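Local coordinates for uncharacterized hypothetical protein (Bacteroides uniformis, PDB 4EIU) that is of unknown function but belongs to the DUF3823 family, whose N-terminal domain falls in the transthyretin clan of beta-sandwich folds, at residues Thr163-Phe168 with Lys201-Gln206. Numbering follows the deposited sequence.
Sequences TDIQFF and KEVTIQ
I205 pushes its side chain between I165 and F167, two alternate residues of strand 162-170 that turn the same way. With CG1 anti to the backbone N (chi1 -171°), its extended branch carries CD1 to within 3.6 Å of F167 CB and 4.0 Å of I165 CG2. The other branch of I205, CG2, lies over one face of the F167 ring, 4.0 Å from F167 CG, while the CD2 side of that ring comes obliquely to the carbonyl carbon of Q206. Further along, I165 and V203 meet tip to tip, CD1 of the isoleucine sitting 3.9 Å from V203 CG1. The contact is face-to-face packing of a beta-sandwich: strand 162-170 belongs to a four-stranded antiparallel sheet, strand 202-206 to a three-stranded one, and the axes of 163-168 and 202-206 pass 7.8 Å apart, with their N-to-C directions 45° apart. Cutting I205 back to an alanine removes both branches, which would probably leave a gap between the sheets beside I165 CG2 and F167 CB and bare the ring face that CG2 covers. A132 and V219, from the two sheets, also touch F167. On the other side of strand 162-170, Q166 NE2 donates a nearly straight 2.7 Å bond to D164 OD2, reaching it from above the carboxylate plane, and R224 forms a salt bridge with D164 OD1.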
loop_
_atom_site.group_PDB
_atom_site.type_symbol
_atom_site.label_atom_id
_atom_site.label_comp_id
_atom_site.label_asym_id
_atom_site.label_seq_id
_atom_site.Cartn_x
_atom_site.Cartn_y
_atom_site.Cartn_z
ATOM N N THR A 163 -8.299 -3.760 10.783
ATOM C CA THR A 163 -8.898 -5.107 10.739
ATOM C C THR A 163 -7.888 -6.202 11.038
ATOM O O THR A 163 -8.267 -7.282 11.484
ATOM C CB THR A 163 -9.587 -5.378 9.365
ATOM O OG1 THR A 163 -8.623 -5.311 8.291
ATOM C CG2 THR A 163 -10.706 -4.320 9.087
ATOM N N ASP A 164 -6.605 -5.957 10.778
ATOM C CA ASP A 164 -5.597 -7.003 10.950
ATOM C C ASP A 164 -4.177 -6.483 10.878
ATOM O O ASP A 164 -3.954 -5.417 10.322
ATOM C CB ASP A 164 -5.780 -8.144 9.919
ATOM C CG ASP A 164 -5.707 -7.673 8.470
ATOM O OD1 ASP A 164 -6.747 -7.252 7.945
ATOM O OD2 ASP A 164 -4.622 -7.785 7.853
ATOM N N ILE A 165 -3.247 -7.246 11.471
ATOM C CA ILE A 165 -1.818 -7.104 11.253
ATOM C C ILE A 165 -1.312 -8.396 10.631
ATOM O O ILE A 165 -1.699 -9.486 11.046
ATOM C CB ILE A 165 -1.021 -6.880 12.550
ATOM C CG1 ILE A 165 -1.288 -5.475 13.100
ATOM C CG2 ILE A 165 0.486 -7.083 12.300
ATOM C CD1 ILE A 165 -0.812 -5.262 14.529
ATOM N N GLN A 166 -0.427 -8.276 9.650
ATOM C CA GLN A 166 0.197 -9.454 9.037
ATOM C C GLN A 166 1.662 -9.423 9.368
ATOM O O GLN A 166 2.259 -8.338 9.391
ATOM C CB GLN A 166 0.047 -9.416 7.512
ATOM C CG GLN A 166 -1.391 -9.296 7.031
ATOM C CD GLN A 166 -2.216 -10.497 7.401
ATOM O OE1 GLN A 166 -1.762 -11.635 7.236
ATOM N NE2 GLN A 166 -3.438 -10.266 7.902
ATOM N N PHE A 167 2.226 -10.611 9.609
ATOM C CA PHE A 167 3.651 -10.813 9.725
ATOM C C PHE A 167 4.034 -11.760 8.588
ATOM O O PHE A 167 3.875 -12.975 8.689
ATOM C CB PHE A 167 3.954 -11.366 11.113
ATOM C CG PHE A 167 5.406 -11.492 11.445
ATOM C CD1 PHE A 167 6.284 -10.445 11.259
ATOM C CD2 PHE A 167 5.885 -12.662 12.030
ATOM C CE1 PHE A 167 7.613 -10.566 11.619
ATOM C CE2 PHE A 167 7.210 -12.785 12.387
ATOM C CZ PHE A 167 8.080 -11.738 12.168
ATOM N N PHE A 168 4.442 -11.165 7.463
ATOM C CA PHE A 168 4.809 -11.910 6.277
ATOM C C PHE A 168 6.236 -12.416 6.446
ATOM O O PHE A 168 7.128 -11.680 6.862
ATOM C CB PHE A 168 4.701 -11.055 5.014
ATOM C CG PHE A 168 3.289 -10.658 4.651
ATOM C CD1 PHE A 168 2.327 -11.621 4.364
ATOM C CD2 PHE A 168 2.936 -9.314 4.537
ATOM C CE1 PHE A 168 1.034 -11.248 4.000
ATOM C CE2 PHE A 168 1.644 -8.935 4.183
ATOM C CZ PHE A 168 0.698 -9.897 3.896
ATOM N N LYS A 201 0.925 1.675 20.118
ATOM C CA LYS A 201 1.575 0.744 21.042
ATOM C C LYS A 201 2.287 -0.417 20.285
ATOM O O LYS A 201 2.052 -0.665 19.092
ATOM C CB LYS A 201 0.562 0.228 22.095
ATOM C CG LYS A 201 -0.121 1.340 22.899
ATOM C CD LYS A 201 -0.406 0.992 24.357
ATOM N N GLU A 202 3.194 -1.092 20.966
ATOM C CA GLU A 202 3.912 -2.244 20.398
ATOM C C GLU A 202 3.067 -3.511 20.502
ATOM O O GLU A 202 2.666 -3.888 21.590
ATOM C CB GLU A 202 5.243 -2.440 21.103
ATOM C CG GLU A 202 6.175 -1.248 20.956
ATOM C CD GLU A 202 7.507 -1.449 21.652
ATOM O OE1 GLU A 202 7.971 -2.602 21.750
ATOM O OE2 GLU A 202 8.101 -0.448 22.092
ATOM N N VAL A 203 2.727 -4.101 19.357
ATOM C CA VAL A 203 1.979 -5.357 19.282
ATOM C C VAL A 203 2.980 -6.491 18.999
ATOM O O VAL A 203 3.786 -6.413 18.063
ATOM C CB VAL A 203 0.898 -5.305 18.174
ATOM C CG1 VAL A 203 0.187 -6.648 18.026
ATOM C CG2 VAL A 203 -0.097 -4.168 18.418
ATOM N N THR A 204 2.936 -7.536 19.817
ATOM C CA THR A 204 3.789 -8.708 19.631
ATOM C C THR A 204 3.119 -9.640 18.641
ATOM O O THR A 204 1.934 -9.963 18.793
ATOM C CB THR A 204 3.972 -9.495 20.918
ATOM O OG1 THR A 204 4.464 -8.614 21.934
ATOM C CG2 THR A 204 4.961 -10.657 20.699
ATOM N N ILE A 205 3.883 -10.075 17.646
ATOM C CA ILE A 205 3.425 -11.078 16.697
ATOM C C ILE A 205 4.518 -12.145 16.471
ATOM O O ILE A 205 5.706 -11.847 16.601
ATOM C CB ILE A 205 2.961 -10.410 15.399
ATOM C CG1 ILE A 205 2.280 -11.430 14.479
ATOM C CG2 ILE A 205 4.113 -9.669 14.723
ATOM C CD1 ILE A 205 1.356 -10.799 13.466
ATOM N N GLN A 206 4.078 -13.368 16.150
ATOM C CA GLN A 206 4.916 -14.552 16.045
ATOM C C GLN A 206 4.665 -15.298 14.757
ATOM O O GLN A 206 3.507 -15.462 14.349
ATOM C CB GLN A 206 4.596 -15.516 17.190
ATOM C CG GLN A 206 5.627 -15.529 18.287
ATOM C CD GLN A 206 5.419 -16.690 19.236
ATOM O OE1 GLN A 206 4.818 -16.528 20.272
ATOM N NE2 GLN A 206 5.891 -17.871 18.860
#